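Side-chain contacts in putative cytochrome P450 YjiB (Bacillus subtilis subsp. subtilis, PDB 4RM4), which probably acts as a heme-dependent monooxygenase of the cytochrome P450 family, inserting one atom of molecular oxygen into organic substrates: residues H25-P28 against W29-S32; V276-A279 against L280-R283; E207-I210 against I211-L214; R93-V96 against N97-F100. One frame throughout, in Å; residues are numbered along the deposited sequence.

Contact 1 of 4, residues H25-P28 against W29-S32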
loop_
_atom_site.group_PDB
_atom_site.type_symbol
_atom_site.label_atom_id
_atom_site.label_comp_id
_atom_site.label_asym_id
_atom_site.label_seq_id
_atom_site.Cartn_x
_atom_site.Cartn_y
_atom_site.Cartn_z
ATOM N N HIS A 25 6.484 7.867 -14.610
ATOM C CA HIS A 25 5.586 8.477 -15.601
ATOM C C HIS A 25 4.935 7.448 -16.508
ATOM O O HIS A 25 5.067 7.521 -17.728
ATOM C CB HIS A 25 6.335 9.520 -16.440
ATOM C CG HIS A 25 6.873 10.658 -15.634
ATOM N ND1 HIS A 25 6.129 11.780 -15.343
ATOM C CD2 HIS A 25 8.068 10.832 -15.027
ATOM C CE1 HIS A 25 6.852 12.605 -14.604
ATOM N NE2 HIS A 25 8.033 12.051 -14.399
ATOM N N PRO A 26 4.215 6.482 -15.917
ATOM C CA PRO A 26 3.606 5.419 -16.726
ATOM C C PRO A 26 2.257 5.794 -17.344
ATOM O O PRO A 26 1.710 5.018 -18.132
ATOM C CB PRO A 26 3.394 4.315 -15.700
ATOM C CG PRO A 26 3.083 5.065 -14.455
ATOM C CD PRO A 26 3.998 6.257 -14.478
ATOM N N PHE A 27 1.720 6.954 -16.986
ATOM C CA PHE A 27 0.334 7.277 -17.315
ATOM C C PHE A 27 0.032 7.480 -18.801
ATOM O O PHE A 27 -1.015 7.055 -19.278
ATOM C CB PHE A 27 -0.154 8.420 -16.429
ATOM C CG PHE A 27 -0.032 8.089 -14.964
ATOM C CD1 PHE A 27 -0.926 7.205 -14.372
ATOM C CD2 PHE A 27 1.011 8.595 -14.209
ATOM C CE1 PHE A 27 -0.808 6.859 -13.032
ATOM C CE2 PHE A 27 1.146 8.251 -12.865
ATOM C CZ PHE A 27 0.232 7.378 -12.278
ATOM N N PRO A 28 0.952 8.116 -19.536
ATOM C CA PRO A 28 0.775 8.117 -20.995
ATOM C C PRO A 28 0.663 6.711 -21.594
ATOM O O PRO A 28 -0.181 6.488 -22.477
ATOM C CB PRO A 28 2.023 8.846 -21.493
ATOM C CG PRO A 28 2.347 9.792 -20.384
ATOM C CD PRO A 28 2.050 9.005 -19.111
ATOM N N TRP A 29 1.469 5.762 -21.121
ATOM C CA TRP A 29 1.382 4.400 -21.637
ATOM C C TRP A 29 0.045 3.744 -21.303
ATOM O O TRP A 29 -0.574 3.139 -22.174
ATOM C CB TRP A 29 2.545 3.533 -21.153
ATOM C CG TRP A 29 2.454 2.112 -21.646
ATOM C CD1 TRP A 29 2.583 1.680 -22.935
ATOM C CD2 TRP A 29 2.207 0.946 -20.854
ATOM N NE1 TRP A 29 2.426 0.315 -22.994
ATOM C CE2 TRP A 29 2.193 -0.161 -21.730
ATOM C CE3 TRP A 29 1.994 0.728 -19.488
ATOM C CZ2 TRP A 29 1.984 -1.462 -21.283
ATOM C CZ3 TRP A 29 1.776 -0.561 -19.048
ATOM C CH2 TRP A 29 1.771 -1.639 -19.943
ATOM N N TYR A 30 -0.387 3.844 -20.044
ATOM C CA TYR A 30 -1.716 3.374 -19.665
ATOM C C TYR A 30 -2.768 3.976 -20.607
ATOM O O TYR A 30 -3.660 3.283 -21.080
ATOM C CB TYR A 30 -2.066 3.809 -18.235
ATOM C CG TYR A 30 -1.230 3.210 -17.111
ATOM C CD1 TYR A 30 -1.060 3.899 -15.912
ATOM C CD2 TYR A 30 -0.649 1.955 -17.233
ATOM C CE1 TYR A 30 -0.310 3.367 -14.870
ATOM C CE2 TYR A 30 0.095 1.408 -16.195
ATOM C CZ TYR A 30 0.263 2.125 -15.019
ATOM O OH TYR A 30 0.995 1.601 -13.981
ATOM N N GLU A 31 -2.677 5.284 -20.838
ATOM C CA GLU A 31 -3.657 5.963 -21.679
ATOM C C GLU A 31 -3.683 5.380 -23.088
ATOM O O GLU A 31 -4.755 5.204 -23.670
ATOM C CB GLU A 31 -3.419 7.479 -21.739
ATOM C CG GLU A 31 -4.428 8.203 -22.646
ATOM C CD GLU A 31 -4.584 9.666 -22.295
ATOM O OE1 GLU A 31 -3.736 10.195 -21.544
ATOM O OE2 GLU A 31 -5.556 10.292 -22.775
ATOM N N SER A 32 -2.508 5.047 -23.617
ATOM C CA SER A 32 -2.428 4.448 -24.942
ATOM C C SER A 32 -3.058 3.044 -24.969
ATOM O O SER A 32 -3.750 2.692 -25.922
ATOM C CB SER A 32 -0.986 4.428 -25.452
ATOM O OG SER A 32 -0.238 3.395 -24.856
HETATM O O HOH W 1 4.244 6.352 -20.223
#

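Contact 2 of 4, residues V276-A279 against L280-R283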
loop_
_atom_site.group_PDB
_atom_site.type_symbol
_atom_site.label_atom_id
_atom_site.label_comp_id
_atom_site.label_asym_id
_atom_site.label_seq_id
_atom_site.Cartn_x
_atom_site.Cartn_y
_atom_site.Cartn_z
ATOM N N VAL A 276 -6.368 13.265 0.200
ATOM C CA VAL A 276 -5.787 11.929 0.282
ATOM C C VAL A 276 -6.470 10.968 -0.707
ATOM O O VAL A 276 -5.801 10.196 -1.394
ATOM C CB VAL A 276 -5.808 11.399 1.737
ATOM C CG1 VAL A 276 -5.575 9.887 1.778
ATOM C CG2 VAL A 276 -4.758 12.139 2.556
ATOM N N GLU A 277 -7.794 11.043 -0.828
ATOM C CA GLU A 277 -8.471 10.178 -1.782
ATOM C C GLU A 277 -8.003 10.499 -3.195
ATOM O O GLU A 277 -7.799 9.602 -4.002
ATOM C CB GLU A 277 -9.996 10.249 -1.632
ATOM C CG GLU A 277 -10.469 9.802 -0.231
ATOM C CD GLU A 277 -10.020 8.395 0.116
ATOM O OE1 GLU A 277 -10.300 7.473 -0.675
ATOM O OE2 GLU A 277 -9.409 8.213 1.197
ATOM N N GLU A 278 -7.799 11.780 -3.493
ATOM C CA GLU A 278 -7.340 12.133 -4.841
ATOM C C GLU A 278 -5.894 11.669 -5.089
ATOM O O GLU A 278 -5.535 11.295 -6.208
ATOM C CB GLU A 278 -7.493 13.632 -5.094
ATOM C CG GLU A 278 -7.156 14.085 -6.496
ATOM C CD GLU A 278 -8.076 13.522 -7.563
ATOM O OE1 GLU A 278 -8.693 12.447 -7.343
ATOM O OE2 GLU A 278 -8.170 14.154 -8.653
ATOM N N ALA A 279 -5.073 11.652 -4.043
ATOM C CA ALA A 279 -3.714 11.144 -4.197
ATOM C C ALA A 279 -3.752 9.637 -4.462
ATOM O O ALA A 279 -2.983 9.114 -5.275
ATOM C CB ALA A 279 -2.868 11.473 -2.971
ATOM N N LEU A 280 -4.652 8.939 -3.779
ATOM C CA LEU A 280 -4.856 7.510 -4.042
ATOM C C LEU A 280 -5.298 7.282 -5.478
ATOM O O LEU A 280 -4.818 6.368 -6.139
ATOM C CB LEU A 280 -5.881 6.911 -3.081
ATOM C CG LEU A 280 -5.299 6.683 -1.670
ATOM C CD1 LEU A 280 -6.388 6.731 -0.610
ATOM C CD2 LEU A 280 -4.492 5.397 -1.592
ATOM N N ARG A 281 -6.223 8.108 -5.960
ATOM C CA ARG A 281 -6.678 7.949 -7.335
ATOM C C ARG A 281 -5.547 8.248 -8.305
ATOM O O ARG A 281 -5.292 7.487 -9.247
ATOM C CB ARG A 281 -7.869 8.864 -7.666
ATOM C CG ARG A 281 -8.383 8.557 -9.091
ATOM C CD ARG A 281 -9.313 9.637 -9.653
ATOM N NE ARG A 281 -8.650 10.930 -9.809
ATOM C CZ ARG A 281 -8.040 11.345 -10.921
ATOM N NH1 ARG A 281 -7.498 12.558 -10.969
ATOM N NH2 ARG A 281 -8.003 10.574 -11.997
ATOM N N PHE A 282 -4.862 9.354 -8.059
ATOM C CA PHE A 282 -3.940 9.923 -9.050
ATOM C C PHE A 282 -2.612 9.174 -9.141
ATOM O O PHE A 282 -2.060 9.036 -10.235
ATOM C CB PHE A 282 -3.682 11.395 -8.731
ATOM C CG PHE A 282 -3.225 12.213 -9.912
ATOM C CD1 PHE A 282 -4.020 12.345 -11.036
ATOM C CD2 PHE A 282 -2.012 12.880 -9.877
ATOM C CE1 PHE A 282 -3.599 13.125 -12.113
ATOM C CE2 PHE A 282 -1.593 13.663 -10.946
ATOM C CZ PHE A 282 -2.382 13.776 -12.062
ATOM N N ARG A 283 -2.106 8.711 -7.998
ATOM C CA ARG A 283 -0.809 8.033 -7.926
ATOM C C ARG A 283 -0.805 6.848 -6.952
ATOM O O ARG A 283 -0.055 6.824 -5.976
ATOM C CB ARG A 283 0.318 9.024 -7.585
ATOM C CG ARG A 283 0.738 9.899 -8.784
ATOM C CD ARG A 283 1.917 10.836 -8.465
ATOM N NE ARG A 283 2.507 11.411 -9.684
ATOM C CZ ARG A 283 2.355 12.675 -10.080
ATOM N NH1 ARG A 283 1.635 13.526 -9.361
ATOM N NH2 ARG A 283 2.931 13.094 -11.209
#

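Contact 3 of 4, residues E207-I210 against I211-L214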
loop_
_atom_site.group_PDB
_atom_site.type_symbol
_atom_site.label_atom_id
_atom_site.label_comp_id
_atom_site.label_asym_id
_atom_site.label_seq_id
_atom_site.Cartn_x
_atom_site.Cartn_y
_atom_site.Cartn_z
ATOM N N GLU A 207 -2.173 -5.717 25.809
ATOM C CA GLU A 207 -2.263 -4.266 25.744
ATOM C C GLU A 207 -3.190 -3.929 24.572
ATOM O O GLU A 207 -4.021 -4.747 24.200
ATOM C CB GLU A 207 -0.888 -3.660 25.466
ATOM C CG GLU A 207 0.184 -4.067 26.477
ATOM C CD GLU A 207 -0.122 -3.600 27.889
ATOM O OE1 GLU A 207 -1.089 -2.829 28.076
ATOM O OE2 GLU A 207 0.608 -4.008 28.818
ATOM N N GLN A 208 -3.046 -2.736 23.992
ATOM C CA GLN A 208 -4.012 -2.200 23.029
ATOM C C GLN A 208 -3.593 -2.396 21.582
ATOM O O GLN A 208 -4.073 -1.704 20.681
ATOM C CB GLN A 208 -4.226 -0.712 23.281
ATOM C CG GLN A 208 -4.635 -0.412 24.703
ATOM C CD GLN A 208 -5.824 -1.242 25.145
ATOM O OE1 GLN A 208 -5.838 -1.791 26.250
ATOM N NE2 GLN A 208 -6.838 -1.331 24.285
ATOM N N ASP A 209 -2.685 -3.332 21.366
ATOM C CA ASP A 209 -2.114 -3.550 20.058
ATOM C C ASP A 209 -2.905 -4.621 19.318
ATOM O O ASP A 209 -3.732 -5.311 19.902
ATOM C CB ASP A 209 -0.670 -3.995 20.205
ATOM C CG ASP A 209 -0.548 -5.239 21.058
ATOM O OD1 ASP A 209 -0.535 -6.354 20.498
ATOM O OD2 ASP A 209 -0.491 -5.095 22.290
ATOM N N ILE A 210 -2.630 -4.754 18.027
ATOM C CA ILE A 210 -3.323 -5.715 17.169
ATOM C C ILE A 210 -3.167 -7.158 17.667
ATOM O O ILE A 210 -4.107 -7.940 17.617
ATOM C CB ILE A 210 -2.763 -5.633 15.728
ATOM C CG1 ILE A 210 -3.273 -4.366 15.023
ATOM C CG2 ILE A 210 -3.125 -6.889 14.920
ATOM C CD1 ILE A 210 -2.636 -4.122 13.655
ATOM N N ILE A 211 -1.966 -7.507 18.117
ATOM C CA ILE A 211 -1.696 -8.878 18.565
ATOM C C ILE A 211 -2.515 -9.218 19.816
ATOM O O ILE A 211 -3.105 -10.293 19.898
ATOM C CB ILE A 211 -0.185 -9.163 18.733
ATOM C CG1 ILE A 211 0.464 -9.330 17.355
ATOM C CG2 ILE A 211 0.040 -10.453 19.545
ATOM C CD1 ILE A 211 1.986 -9.380 17.369
ATOM N N SER A 212 -2.564 -8.293 20.770
ATOM C CA SER A 212 -3.424 -8.450 21.942
ATOM C C SER A 212 -4.866 -8.698 21.522
ATOM O O SER A 212 -5.540 -9.596 22.034
ATOM C CB SER A 212 -3.358 -7.207 22.834
ATOM O OG SER A 212 -2.065 -7.043 23.394
ATOM N N ILE A 213 -5.341 -7.880 20.593
ATOM C CA ILE A 213 -6.719 -7.973 20.126
ATOM C C ILE A 213 -7.030 -9.351 19.535
ATOM O O ILE A 213 -8.069 -9.934 19.822
ATOM C CB ILE A 213 -7.027 -6.851 19.120
ATOM C CG1 ILE A 213 -6.984 -5.493 19.827
ATOM C CG2 ILE A 213 -8.388 -7.051 18.479
ATOM C CD1 ILE A 213 -7.035 -4.304 18.874
ATOM N N LEU A 214 -6.116 -9.882 18.732
ATOM C CA LEU A 214 -6.354 -11.146 18.049
ATOM C C LEU A 214 -6.067 -12.379 18.922
ATOM O O LEU A 214 -6.417 -13.497 18.543
ATOM C CB LEU A 214 -5.581 -11.199 16.731
ATOM C CG LEU A 214 -6.029 -10.108 15.750
ATOM C CD1 LEU A 214 -5.136 -10.058 14.525
ATOM C CD2 LEU A 214 -7.480 -10.276 15.349
#

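Contact 4 of 4, residues R93-V96 against N97-F100. With HEM (protoporphyrin IX containing Fe), chain B.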
loop_
_atom_site.group_PDB
_atom_site.type_symbol
_atom_site.label_atom_id
_atom_site.label_comp_id
_atom_site.label_asym_id
_atom_site.label_seq_id
_atom_site.Cartn_x
_atom_site.Cartn_y
_atom_site.Cartn_z
ATOM N N ARG A 93 -10.517 -13.375 7.425
ATOM C CA ARG A 93 -10.832 -11.951 7.255
ATOM C C ARG A 93 -11.799 -11.484 8.339
ATOM O O ARG A 93 -11.603 -10.440 8.934
ATOM C CB ARG A 93 -11.413 -11.659 5.860
ATOM C CG ARG A 93 -11.787 -10.188 5.591
ATOM C CD ARG A 93 -10.579 -9.235 5.699
ATOM N NE ARG A 93 -10.985 -7.832 5.658
ATOM C CZ ARG A 93 -10.755 -7.006 4.638
ATOM N NH1 ARG A 93 -10.072 -7.424 3.579
ATOM N NH2 ARG A 93 -11.175 -5.746 4.688
ATOM N N SER A 94 -12.837 -12.262 8.618
ATOM C CA SER A 94 -13.824 -11.799 9.591
ATOM C C SER A 94 -13.230 -11.648 10.993
ATOM O O SER A 94 -13.630 -10.769 11.753
ATOM C CB SER A 94 -15.044 -12.716 9.617
ATOM O OG SER A 94 -14.779 -13.848 10.417
ATOM N N VAL A 95 -12.275 -12.502 11.335
ATOM C CA VAL A 95 -11.597 -12.400 12.620
ATOM C C VAL A 95 -10.686 -11.164 12.693
ATOM O O VAL A 95 -10.667 -10.467 13.712
ATOM C CB VAL A 95 -10.783 -13.676 12.932
ATOM C CG1 VAL A 95 -10.159 -13.572 14.305
ATOM C CG2 VAL A 95 -11.677 -14.915 12.844
ATOM N N VAL A 96 -9.951 -10.867 11.613
ATOM C CA VAL A 96 -8.971 -9.782 11.679
ATOM C C VAL A 96 -9.574 -8.382 11.474
ATOM O O VAL A 96 -8.920 -7.384 11.767
ATOM C CB VAL A 96 -7.745 -10.017 10.740
ATOM C CG1 VAL A 96 -7.069 -11.347 11.069
ATOM C CG2 VAL A 96 -8.154 -10.010 9.266
ATOM N N ASN A 97 -10.806 -8.310 10.978
ATOM C CA ASN A 97 -11.493 -7.016 10.885
ATOM C C ASN A 97 -11.492 -6.286 12.218
ATOM O O ASN A 97 -11.457 -5.053 12.262
ATOM C CB ASN A 97 -12.934 -7.168 10.394
ATOM C CG ASN A 97 -13.013 -7.438 8.897
ATOM O OD1 ASN A 97 -13.994 -7.993 8.389
ATOM N ND2 ASN A 97 -11.966 -7.071 8.192
ATOM N N LYS A 98 -11.564 -7.062 13.298
ATOM C CA LYS A 98 -11.625 -6.506 14.648
ATOM C C LYS A 98 -10.408 -5.667 15.015
ATOM O O LYS A 98 -10.454 -4.894 15.971
ATOM C CB LYS A 98 -11.763 -7.628 15.684
ATOM C CG LYS A 98 -12.781 -8.688 15.329
ATOM C CD LYS A 98 -13.029 -9.591 16.527
ATOM C CE LYS A 98 -11.721 -9.992 17.177
ATOM N NZ LYS A 98 -10.922 -10.857 16.283
ATOM N N ALA A 99 -9.316 -5.843 14.280
ATOM C CA ALA A 99 -8.078 -5.119 14.576
ATOM C C ALA A 99 -7.988 -3.742 13.904
ATOM O O ALA A 99 -7.071 -2.974 14.197
ATOM C CB ALA A 99 -6.872 -5.960 14.197
ATOM N N PHE A 100 -8.932 -3.445 13.007
ATOM C CA PHE A 100 -8.924 -2.195 12.233
ATOM C C PHE A 100 -10.215 -1.356 12.311
ATOM O O PHE A 100 -10.452 -0.482 11.466
ATOM C CB PHE A 100 -8.542 -2.486 10.780
ATOM C CG PHE A 100 -7.109 -2.904 10.630
ATOM C CD1 PHE A 100 -6.743 -4.238 10.808
ATOM C CD2 PHE A 100 -6.124 -1.964 10.397
ATOM C CE1 PHE A 100 -5.409 -4.625 10.720
ATOM C CE2 PHE A 100 -4.794 -2.340 10.308
ATOM C CZ PHE A 100 -4.438 -3.674 10.467
HETATM C CHA HEM B . -5.051 -5.629 0.477
HETATM C CHB HEM B . -3.490 -1.430 -1.348
HETATM C CHC HEM B . -1.823 -0.124 3.043
HETATM C CHD HEM B . -2.927 -4.521 4.756
HETATM C C1A HEM B . -4.814 -4.590 -0.399
HETATM C C2A HEM B . -5.278 -4.495 -1.769
HETATM C C3A HEM B . -4.848 -3.335 -2.274
HETATM C C4A HEM B . -4.110 -2.647 -1.241
HETATM C CMA HEM B . -5.092 -2.804 -3.714
HETATM C CAA HEM B . -6.135 -5.542 -2.523
HETATM C CBA HEM B . -5.271 -6.686 -3.019
HETATM C CGA HEM B . -6.018 -7.563 -3.998
HETATM O O1A HEM B . -5.365 -8.495 -4.533
HETATM O O2A HEM B . -7.230 -7.334 -4.241
HETATM C C1B HEM B . -2.946 -0.722 -0.305
HETATM C C2B HEM B . -2.521 0.664 -0.371
HETATM C C3B HEM B . -2.046 1.010 0.833
HETATM C C4B HEM B . -2.175 -0.124 1.717
HETATM C CMB HEM B . -2.607 1.540 -1.640
HETATM C CAB HEM B . -1.492 2.367 1.324
HETATM C CBB HEM B . -1.777 3.494 0.668
HETATM C C1C HEM B . -2.007 -1.184 3.891
HETATM C C2C HEM B . -1.715 -1.205 5.311
HETATM C C3C HEM B . -2.027 -2.425 5.769
HETATM C C4C HEM B . -2.521 -3.204 4.668
HETATM C CMC HEM B . -1.158 0.008 6.087
HETATM C CAC HEM B . -1.911 -3.018 7.194
HETATM C CBC HEM B . -1.227 -2.450 8.193
HETATM C C1D HEM B . -3.570 -5.232 3.768
HETATM C C2D HEM B . -4.004 -6.592 3.915
HETATM C C3D HEM B . -4.673 -6.951 2.583
HETATM C C4D HEM B . -4.575 -5.757 1.765
HETATM C CMD HEM B . -3.831 -7.479 5.162
HETATM C CAD HEM B . -5.327 -8.303 2.211
HETATM C CBD HEM B . -6.813 -8.218 2.568
HETATM C CGD HEM B . -7.524 -9.476 2.127
HETATM O O1D HEM B . -8.665 -9.710 2.611
HETATM O O2D HEM B . -6.928 -10.234 1.318
HETATM N NA HEM B . -4.096 -3.442 -0.120
HETATM N NB HEM B . -2.706 -1.164 0.986
HETATM N NC HEM B . -2.495 -2.424 3.524
HETATM N ND HEM B . -3.926 -4.776 2.511
HETATM FE FE HEM B . -3.451 -2.902 1.755
HETATM O O HOH W 2 -1.360 -3.678 0.769
#

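Contact 1 of 4, residues H25-P28 against W29-S32
P26 lays its ring against the flat side of Y30, with CB 4.2 Å from the centre of the phenol ring and 27° off its normal, a CH-pi contact made over the face. The two side chains run alongside each other and point the same way; CG adds an apolar touch on Y30 CE1. F27 meets the same tyrosine differently. Here the phenol turns its edge to the phenyl face in an offset edge-to-face pair, the planes 76° apart and F27 CD1 3.6 Å from Y30 CD1. Y30 can serve both neighbours because its CG stands anti to the carbonyl carbon (chi1 -66°), which swings the ring back along the chain. Helix 27-36, the A helix of the P450 fold, has its i to i+4 bonding here, with Y30 N donating to P26 O at 3.1 Å. A water spans the backbone beside it, donating a hydrogen bond to H25 O and accepting one from W29 N at 3.0 Å. Further on, S32 OG donates to W29 O at 2.7 Å. Outside the turn, R319 forms a cation-pi contact with F27, while the W29 indole meets F51 edge-to-face.

Contact 2 of 4, residues V276-A279 against L280-R283
E278 and R281 grip each other one helical turn apart, the guanidinium side-on: R281 NE donates to E278 OE1 at 2.9 Å, and R281 NH1 to E278 OE2 at the same distance. Both oxygens lie close to the guanidinium plane, yet the nitrogens approach from above the carboxylate plane, and the two flat groups are turned 42° against each other. A bend in each chain, at chi2 of E278 (64°) and chi3 of R281 (63°), brings the ends together. This is the ExxR motif of the P450 K helix, here helix 272-282. The other flank is looser and apolar: V276 CG1 and L280 CD1 run alongside at 4.0 Å. E277, the more exposed member, brings OE2 to 3.8 Å from L280 CD1 while that carboxylate forms a salt bridge with R356. L280 in turn touches the heme. R334 adds a second salt bridge to E278, completing the Glu-Arg-Arg set of the family, and R281 NH2 donates to the carbonyls of N318 and P327. With so many donors around a buried carboxylate, E278 probably stays ionised, and the pair ties the K helix to the loop that carries R334.

Contact 3 of 4, residues E207-I210 against I211-L214
Residues 207-210 form the end of a loop and run directly into the helical turn 211-214, with CA of D209 5.4 Å from CA of S212 where the chain begins to coil. Two i to i+4 backbone bonds mark the start of the coil: I213 N donates to D209 O at 3.1 Å, and L214 N to I210 O at 3.0 Å. D209 is the N-cap. Its CG sits between the backbone N and the carbonyl carbon (chi1 57°), a torsion that folds the carboxylate forward over the turn, and OD1 accepts from S212 N at 2.8 Å. The other oxygen, OD2, accepts a hydrogen bond from S212 OG at 2.7 Å, so one residue engages both oxygens, each from above the carboxylate plane. With its hydrogen directed at D209, the hydroxyl can accept in turn, and E207 N donates to S212 OG at 2.8 Å in a nearly straight bond (166°). That link draws the incoming loop onto the turn. On the apolar flank I210 CG2 and L214 CD1 lie alongside at 3.8 Å, pointing the same way, and these side chains pack on helix 226-257. W108 holds the loop from outside through Q208 O. An aspartate N-cap whose carboxylate also binds a serine at N3 starts the short helix 210-215, the H helix of the P450 fold, between the long helix 177-204 and helix 226-257, the family's long central helix.

Contact 4 of 4, residues R93-V96 against N97-F100
K98 curls back onto the end of the preceding helix so far that NZ donates to the carbonyl oxygen of V95, three residues earlier, at 2.6 Å. Bends at chi3 (-45°) and chi4 (-67°) wrap the aliphatic chain around that oxygen, with CG of K98 only 3.2 Å from V95 O, and the ammonium also rests on V95 CG1. The bond occupies a carbonyl at the end of helix 88-96, where backbone donors run short and the negative end of the helix dipole would probably welcome a positive charge. The winding tightens here: N97 N still reaches R93 O across a regular turn, but A99 N donates to V96 O at 3.0 Å, as in a 3-10 helix, from well above the carbonyl plane. This is the C helix of the P450 fold, which supplies hydrogen-bond donors to a heme propionate. R93 NH1 donates to the propionate oxygen O1D of the heme at 2.9 Å, close to the guanidinium plane, while H89 on the same helix also hydrogen-bonds to the heme. F348 O takes a further bond from R93 NH1. Against the R93 guanidinium the N97 amide stands at its edge, the two planes 80° apart. Further along, the F100 ring turns its edge to V96 O, and its CZ lies 4.1 Å from CBC of a heme vinyl group. A water lies 2.4 Å from the heme iron and is bound to it.

In the fold
All four contacts are local, between neighbours along the chain at or near helix ends, yet place in the fold sets their chemistry. Contact 1 is a surface turn, held by proline and aromatic packing. F27 CZ of contact 1 meets F282 O of contact 2 at 3.5 Å; contact 2 is a buried helix end built on paired charges. Contacts 3 and 4 form the second neighbouring pair, their centres about 11 Å apart. A helix start there packs on a helix end: L214 lies against V95 and K98, and I210 against F100. Contact 3 satisfies its buried polar atoms by capping, whereas contact 4, only partly buried, spends its cationic side chains on a carbonyl and a heme propionate. The heme is touched by contacts 2 and 4.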